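PDB 5G5S: protein argonaute from Methanocaldococcus jannaschii, which cleaves single-stranded DNA targets selected by base pairing to short DNA guides and may defend the cell against invading genetic elements. Local coordinates for residues N357-K369 with E426-Y438. Residues are numbered along the deposited sequence; the frame is centred on the assembly and turned at random.
Sequences NLLTYILIDEEIK and EICFALIIGKEKY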
ATOM      1  N   ASN A 357       7.680  16.299  30.331  1.00113.39           N
ATOM      2  CA  ASN A 357       9.109  16.138  30.089  1.00112.34           C
ATOM      3  C   ASN A 357       9.347  14.666  29.767  1.00112.90           C
ATOM      4  O   ASN A 357       9.413  13.831  30.670  1.00114.87           O
ATOM      5  CB  ASN A 357       9.925  16.595  31.315  1.00119.57           C
ATOM      6  CG  ASN A 357      10.928  17.693  31.037  1.00143.15           C
ATOM      7  OD1 ASN A 357      11.636  17.702  30.018  1.00132.40           O
ATOM      8  ND2 ASN A 357      11.042  18.627  31.971  1.00139.84           N
ATOM      9  N   LEU A 358       9.401  14.341  28.466  1.00105.05           N
ATOM     10  CA  LEU A 358       9.592  12.973  27.995  1.00101.87           C
ATOM     11  C   LEU A 358      11.032  12.515  28.175  1.00106.66           C
ATOM     12  O   LEU A 358      11.955  13.175  27.691  1.00105.59           O
ATOM     13  CB  LEU A 358       9.155  12.806  26.523  1.00 96.75           C
ATOM     14  CG  LEU A 358       7.670  13.028  26.178  1.00 99.60           C
ATOM     15  CD1 LEU A 358       7.466  13.092  24.670  1.00 94.28           C
ATOM     16  CD2 LEU A 358       6.779  11.943  26.778  1.00102.56           C
ATOM     17  N   LEU A 359      11.212  11.391  28.897  1.00105.37           N
ATOM     18  CA  LEU A 359      12.501  10.742  29.154  1.00106.70           C
ATOM     19  C   LEU A 359      13.018  10.268  27.786  1.00105.65           C
ATOM     20  O   LEU A 359      12.513   9.289  27.231  1.00101.58           O
ATOM     21  CB  LEU A 359      12.274   9.541  30.084  1.00109.50           C
ATOM     22  CG  LEU A 359      13.051   9.481  31.380  1.00120.62           C
ATOM     23  CD1 LEU A 359      12.266  10.119  32.534  1.00124.81           C
ATOM     24  CD2 LEU A 359      13.382   8.044  31.727  1.00125.41           C
ATOM     25  N   THR A 360      13.955  11.025  27.203  1.00101.45           N
ATOM     26  CA  THR A 360      14.495  10.740  25.871  1.00 96.78           C
ATOM     27  C   THR A 360      15.836  10.007  25.939  1.00100.85           C
ATOM     28  O   THR A 360      16.620  10.224  26.860  1.00103.55           O
ATOM     29  CB  THR A 360      14.512  12.029  25.021  1.00 99.41           C
ATOM     30  OG1 THR A 360      13.240  12.664  25.125  1.00 98.00           O
ATOM     31  CG2 THR A 360      14.828  11.777  23.552  1.00 92.70           C
ATOM     32  N   TYR A 361      16.081   9.132  24.960  1.00 94.44           N
ATOM     33  CA  TYR A 361      17.319   8.373  24.813  1.00 95.51           C
ATOM     34  C   TYR A 361      17.984   8.767  23.492  1.00 95.93           C
ATOM     35  O   TYR A 361      17.276   9.018  22.517  1.00 91.65           O
ATOM     36  CB  TYR A 361      17.011   6.868  24.804  1.00 96.57           C
ATOM     37  CG  TYR A 361      16.705   6.293  26.168  1.00102.77           C
ATOM     38  CD1 TYR A 361      15.415   6.334  26.692  1.00104.48           C
ATOM     39  CD2 TYR A 361      17.697   5.682  26.927  1.00107.87           C
ATOM     40  CE1 TYR A 361      15.130   5.814  27.954  1.00109.17           C
ATOM     41  CE2 TYR A 361      17.418   5.132  28.178  1.00112.75           C
ATOM     42  CZ  TYR A 361      16.131   5.198  28.686  1.00121.17           C
ATOM     43  OH  TYR A 361      15.858   4.663  29.924  1.00129.34           O
ATOM     44  N   ILE A 362      19.326   8.856  23.458  1.00 94.72           N
ATOM     45  CA  ILE A 362      20.046   9.153  22.211  1.00 92.98           C
ATOM     46  C   ILE A 362      20.922   7.951  21.883  1.00 96.70           C
ATOM     47  O   ILE A 362      21.951   7.729  22.521  1.00100.12           O
ATOM     48  CB  ILE A 362      20.796  10.526  22.138  1.00 97.77           C
ATOM     49  CG1 ILE A 362      19.969  11.721  22.706  1.00 98.05           C
ATOM     50  CG2 ILE A 362      21.297  10.809  20.708  1.00 96.87           C
ATOM     51  CD1 ILE A 362      18.576  12.081  22.005  1.00100.36           C
ATOM     52  N   LEU A 363      20.468   7.150  20.920  1.00 89.82           N
ATOM     53  CA  LEU A 363      21.120   5.917  20.491  1.00 90.40           C
ATOM     54  C   LEU A 363      21.993   6.123  19.250  1.00 95.00           C
ATOM     55  O   LEU A 363      21.480   6.365  18.159  1.00 91.68           O
ATOM     56  CB  LEU A 363      20.068   4.798  20.302  1.00 88.03           C
ATOM     57  CG  LEU A 363      19.253   4.449  21.563  1.00 93.18           C
ATOM     58  CD1 LEU A 363      17.977   3.762  21.220  1.00 90.42           C
ATOM     59  CD2 LEU A 363      20.057   3.606  22.542  1.00 99.99           C
ATOM     60  N   ILE A 364      23.324   6.070  19.444  1.00 96.36           N
ATOM     61  CA  ILE A 364      24.334   6.269  18.397  1.00 97.11           C
ATOM     62  C   ILE A 364      24.949   4.922  18.012  1.00102.74           C
ATOM     63  O   ILE A 364      25.397   4.181  18.890  1.00105.30           O
ATOM     64  CB  ILE A 364      25.440   7.295  18.817  1.00103.53           C
ATOM     65  CG1 ILE A 364      24.887   8.503  19.612  1.00103.05           C
ATOM     66  CG2 ILE A 364      26.263   7.763  17.609  1.00105.08           C
ATOM     67  CD1 ILE A 364      25.123   8.429  21.096  1.00107.65           C
ATOM     68  N   ASP A 365      24.983   4.617  16.701  1.00 98.07           N
ATOM     69  CA  ASP A 365      25.565   3.388  16.154  1.00100.09           C
ATOM     70  C   ASP A 365      27.074   3.400  16.428  1.00108.84           C
ATOM     71  O   ASP A 365      27.721   4.423  16.186  1.00109.51           O
ATOM     72  CB  ASP A 365      25.286   3.301  14.641  1.00100.15           C
ATOM     73  CG  ASP A 365      25.566   1.947  14.022  1.00113.10           C
ATOM     74  OD1 ASP A 365      26.747   1.641  13.778  1.00117.50           O
ATOM     75  OD2 ASP A 365      24.600   1.217  13.738  1.00118.47           O
ATOM     76  N   GLU A 366      27.620   2.285  16.975  1.00108.25           N
ATOM     77  CA  GLU A 366      29.042   2.107  17.323  1.00113.01           C
ATOM     78  C   GLU A 366      29.997   2.484  16.188  1.00119.57           C
ATOM     79  O   GLU A 366      31.027   3.106  16.442  1.00122.83           O
ATOM     80  CB  GLU A 366      29.319   0.659  17.758  1.00117.33           C
ATOM     81  CG  GLU A 366      29.042   0.380  19.224  1.00127.24           C
ATOM     82  CD  GLU A 366      29.396  -1.021  19.687  1.00149.20           C
ATOM     83  OE1 GLU A 366      30.521  -1.488  19.394  1.00149.52           O
ATOM     84  OE2 GLU A 366      28.560  -1.640  20.385  1.00139.58           O
ATOM     85  N   GLU A 367      29.638   2.119  14.941  1.00115.01           N
ATOM     86  CA  GLU A 367      30.411   2.356  13.719  1.00116.97           C
ATOM     87  C   GLU A 367      30.642   3.836  13.366  1.00120.41           C
ATOM     88  O   GLU A 367      31.536   4.128  12.568  1.00123.05           O
ATOM     89  CB  GLU A 367      29.804   1.591  12.528  1.00116.88           C
ATOM     90  CG  GLU A 367      29.847   0.076  12.677  1.00130.48           C
ATOM     91  CD  GLU A 367      30.002  -0.704  11.385  1.00154.68           C
ATOM     92  OE1 GLU A 367      29.151  -0.544  10.479  1.00131.28           O
ATOM     93  OE2 GLU A 367      30.969  -1.495  11.287  1.00158.58           O
ATOM     94  N   ILE A 368      29.859   4.760  13.960  1.00113.80           N
ATOM     95  CA  ILE A 368      29.988   6.205  13.712  1.00113.24           C
ATOM     96  C   ILE A 368      30.486   7.023  14.935  1.00119.29           C
ATOM     97  O   ILE A 368      30.377   8.253  14.937  1.00117.74           O
ATOM     98  CB  ILE A 368      28.740   6.815  13.001  1.00111.64           C
ATOM     99  CG1 ILE A 368      27.430   6.547  13.786  1.00108.05           C
ATOM    100  CG2 ILE A 368      28.646   6.329  11.545  1.00112.93           C
ATOM    101  CD1 ILE A 368      26.299   7.515  13.536  1.00108.53           C
ATOM    102  N   LYS A 369      31.083   6.334  15.934  1.00119.50           N
ATOM    103  CA  LYS A 369      31.602   6.895  17.191  1.00122.49           C
ATOM    104  C   LYS A 369      32.621   8.035  17.064  1.00130.65           C
ATOM    105  O   LYS A 369      32.742   8.828  18.000  1.00132.00           O
ATOM    106  CB  LYS A 369      32.170   5.783  18.090  1.00128.88           C
ATOM    107  N   GLU A 426       6.077   4.329  31.442  1.00125.39           N
ATOM    108  CA  GLU A 426       5.593   5.607  30.922  1.00121.33           C
ATOM    109  C   GLU A 426       6.134   5.846  29.501  1.00116.79           C
ATOM    110  O   GLU A 426       7.067   5.157  29.076  1.00114.70           O
ATOM    111  CB  GLU A 426       6.028   6.747  31.860  1.00126.20           C
ATOM    112  N   ILE A 427       5.540   6.817  28.769  1.00108.40           N
ATOM    113  CA  ILE A 427       5.939   7.169  27.403  1.00102.50           C
ATOM    114  C   ILE A 427       7.315   7.837  27.370  1.00103.40           C
ATOM    115  O   ILE A 427       7.527   8.877  27.997  1.00105.19           O
ATOM    116  CB  ILE A 427       4.833   7.972  26.639  1.00103.38           C
ATOM    117  CG1 ILE A 427       3.575   7.107  26.352  1.00103.18           C
ATOM    118  CG2 ILE A 427       5.360   8.637  25.352  1.00100.41           C
ATOM    119  CD1 ILE A 427       3.784   5.826  25.427  1.00110.31           C
ATOM    120  N   CYS A 428       8.244   7.214  26.636  1.00 95.14           N
ATOM    121  CA  CYS A 428       9.607   7.697  26.459  1.00 93.50           C
ATOM    122  C   CYS A 428       9.899   7.861  24.980  1.00 91.63           C
ATOM    123  O   CYS A 428       9.126   7.390  24.131  1.00 88.36           O
ATOM    124  CB  CYS A 428      10.604   6.747  27.118  1.00 96.17           C
ATOM    125  SG  CYS A 428      10.490   6.681  28.925  1.00105.72           S
ATOM    126  N   PHE A 429      11.005   8.544  24.664  1.00 86.43           N
ATOM    127  CA  PHE A 429      11.418   8.732  23.282  1.00 82.73           C
ATOM    128  C   PHE A 429      12.856   8.279  23.072  1.00 88.30           C
ATOM    129  O   PHE A 429      13.645   8.287  24.013  1.00 90.86           O
ATOM    130  CB  PHE A 429      11.188  10.176  22.789  1.00 83.13           C
ATOM    131  CG  PHE A 429      11.369  10.305  21.291  1.00 81.32           C
ATOM    132  CD1 PHE A 429      10.401   9.831  20.413  1.00 81.22           C
ATOM    133  CD2 PHE A 429      12.544  10.823  20.759  1.00 83.26           C
ATOM    134  CE1 PHE A 429      10.597   9.889  19.033  1.00 79.37           C
ATOM    135  CE2 PHE A 429      12.739  10.875  19.377  1.00 83.45           C
ATOM    136  CZ  PHE A 429      11.766  10.407  18.526  1.00 78.36           C
ATOM    137  N   ALA A 430      13.189   7.842  21.845  1.00 82.87           N
ATOM    138  CA  ALA A 430      14.552   7.447  21.506  1.00 83.30           C
ATOM    139  C   ALA A 430      14.912   7.948  20.120  1.00 82.08           C
ATOM    140  O   ALA A 430      14.198   7.676  19.166  1.00 77.95           O
ATOM    141  CB  ALA A 430      14.725   5.941  21.605  1.00 84.96           C
ATOM    142  N   LEU A 431      15.992   8.725  20.022  1.00 79.50           N
ATOM    143  CA  LEU A 431      16.472   9.234  18.743  1.00 77.57           C
ATOM    144  C   LEU A 431      17.644   8.346  18.338  1.00 81.91           C
ATOM    145  O   LEU A 431      18.656   8.292  19.037  1.00 83.01           O
ATOM    146  CB  LEU A 431      16.875  10.716  18.853  1.00 78.78           C
ATOM    147  CG  LEU A 431      17.383  11.404  17.583  1.00 82.42           C
ATOM    148  CD1 LEU A 431      16.251  11.648  16.584  1.00 79.73           C
ATOM    149  CD2 LEU A 431      18.088  12.709  17.921  1.00 85.79           C
ATOM    150  N   ILE A 432      17.456   7.579  17.259  1.00 77.74           N
ATOM    151  CA  ILE A 432      18.449   6.637  16.753  1.00 78.98           C
ATOM    152  C   ILE A 432      19.252   7.284  15.613  1.00 84.62           C
ATOM    153  O   ILE A 432      18.680   7.673  14.589  1.00 80.81           O
ATOM    154  CB  ILE A 432      17.785   5.284  16.339  1.00 80.32           C
ATOM    155  CG1 ILE A 432      17.048   4.614  17.516  1.00 79.98           C
ATOM    156  CG2 ILE A 432      18.793   4.322  15.700  1.00 83.35           C
ATOM    157  CD1 ILE A 432      15.828   3.745  17.065  1.00 73.51           C
ATOM    158  N   ILE A 433      20.579   7.405  15.813  1.00 85.81           N
ATOM    159  CA  ILE A 433      21.517   7.941  14.824  1.00 87.42           C
ATOM    160  C   ILE A 433      22.272   6.736  14.238  1.00 90.63           C
ATOM    161  O   ILE A 433      23.055   6.080  14.937  1.00 90.82           O
ATOM    162  CB  ILE A 433      22.488   9.009  15.427  1.00 94.33           C
ATOM    163  CG1 ILE A 433      21.807   9.969  16.458  1.00 94.72           C
ATOM    164  CG2 ILE A 433      23.282   9.750  14.333  1.00 96.26           C
ATOM    165  CD1 ILE A 433      20.747  10.941  15.926  1.00100.20           C
ATOM    166  N   GLY A 434      21.983   6.433  12.978  1.00 86.04           N
ATOM    167  CA  GLY A 434      22.581   5.304  12.278  1.00 87.73           C
ATOM    168  C   GLY A 434      23.332   5.661  11.016  1.00 93.61           C
ATOM    169  O   GLY A 434      23.542   6.840  10.722  1.00 93.56           O
ATOM    170  N   LYS A 435      23.744   4.628  10.268  1.00 92.22           N
ATOM    171  CA  LYS A 435      24.495   4.757   9.015  1.00 94.42           C
ATOM    172  C   LYS A 435      23.977   3.817   7.916  1.00 98.41           C
ATOM    173  O   LYS A 435      23.236   2.879   8.218  1.00 97.15           O
ATOM    174  CB  LYS A 435      26.016   4.593   9.247  1.00101.19           C
ATOM    175  CG  LYS A 435      26.444   3.277   9.887  1.00113.98           C
ATOM    176  CD  LYS A 435      27.906   2.967   9.605  1.00128.15           C
ATOM    177  CE  LYS A 435      28.066   1.986   8.467  1.00139.50           C
ATOM    178  NZ  LYS A 435      29.485   1.610   8.259  1.00150.65           N
ATOM    179  N   GLU A 436      24.341   4.087   6.643  1.00 96.24           N
ATOM    180  CA  GLU A 436      23.910   3.285   5.495  1.00 96.30           C
ATOM    181  C   GLU A 436      24.504   1.876   5.519  1.00101.84           C
ATOM    182  O   GLU A 436      25.690   1.685   5.240  1.00105.22           O
ATOM    183  CB  GLU A 436      24.170   4.016   4.158  1.00 99.30           C
ATOM    184  CG  GLU A 436      23.550   3.354   2.930  1.00109.24           C
ATOM    185  CD  GLU A 436      22.056   3.089   2.971  1.00120.64           C
ATOM    186  OE1 GLU A 436      21.278   4.054   3.140  1.00116.55           O
ATOM    187  OE2 GLU A 436      21.663   1.912   2.810  1.00107.07           O
ATOM    188  N   LYS A 437      23.676   0.930   5.948  1.00 96.31           N
ATOM    189  CA  LYS A 437      24.031  -0.476   6.034  1.00 98.58           C
ATOM    190  C   LYS A 437      23.288  -1.330   5.013  1.00102.99           C
ATOM    191  O   LYS A 437      23.312  -2.553   5.107  1.00105.13           O
ATOM    192  CB  LYS A 437      23.742  -1.009   7.434  1.00 99.00           C
ATOM    193  CG  LYS A 437      24.540  -0.346   8.540  1.00101.51           C
ATOM    194  CD  LYS A 437      24.293  -1.044   9.864  1.00104.43           C
ATOM    195  CE  LYS A 437      25.224  -0.535  10.951  1.00113.72           C
ATOM    196  NZ  LYS A 437      26.641  -0.906  10.693  1.00123.89           N
ATOM    197  N   TYR A 438      22.585  -0.689   4.080  1.00 97.56           N
ATOM    198  CA  TYR A 438      21.834  -1.402   3.042  1.00 97.57           C
ATOM    199  C   TYR A 438      20.786  -2.366   3.601  1.00100.24           C
ATOM    200  O   TYR A 438      19.877  -1.953   4.313  1.00 95.88           O
ATOM    201  CB  TYR A 438      22.750  -2.033   1.988  1.00103.73           C
ATOM    202  CG  TYR A 438      23.637  -1.004   1.330  1.00107.49           C
ATOM    203  CD1 TYR A 438      23.118  -0.092   0.424  1.00107.54           C
ATOM    204  CD2 TYR A 438      24.986  -0.922   1.637  1.00112.34           C
ATOM    205  CE1 TYR A 438      23.921   0.863  -0.170  1.00110.00           C
ATOM    206  CE2 TYR A 438      25.797   0.027   1.047  1.00115.53           C
ATOM    207  CZ  TYR A 438      25.259   0.916   0.146  1.00122.28           C
ATOM    208  OH  TYR A 438      26.068   1.859  -0.441  1.00126.56           O
TER
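E367 OE1 takes salt bridges from two lysines beyond strand 428-434, K437 NZ at 2.5 Å and K435 NZ at 3.1 Å. The K435 ammonium comes from above the carboxylate plane, 58° out of it, and its chain crosses E367 at about a right angle, K435 CD against E367 CB. A bend at the end of K437 (chi4 -67°) turns its NZ onto E367 OE1, while K437 CE lies 3.4 Å from D365 OD2, a carbon contact. D365 turns its CG anti to the backbone N (chi1 -167°); its OD1 accepts the E367 amide in an Asx turn, while its OD2 is hydrogen-bonded to Y444. K437 NZ stays 4.0 Å from D365 OD1, beyond a salt bridge, though its charge may still favour that carboxylate. These groups close the C-terminal ends of strands 357-365 and 428-434, the central pair of the Mid domain's four-stranded parallel sheet; this domain binds the guide's 5' end. Six backbone hydrogen bonds, from L359 O with F429 N to D365 N with I433 O, join the strands. On one face T360 CG2 meets the edge of the F429 ring in its plane, 3.7 Å from F429 CD2; F429 packs edge-to-face with F398 and lies near Q459, which can bind a divalent metal cation at the guide's 5' phosphate site. Further along, I362 and L431 run alongside each other, I362 CD1 3.8 Å from L431 CB. Facing helix 442-452, L363 CD1 touches both A430 CB and I432 CG1, 3.9 Å from each. Beyond the strand end, I368 CD1 rests on I433 CG2, and W463 touches both isoleucines.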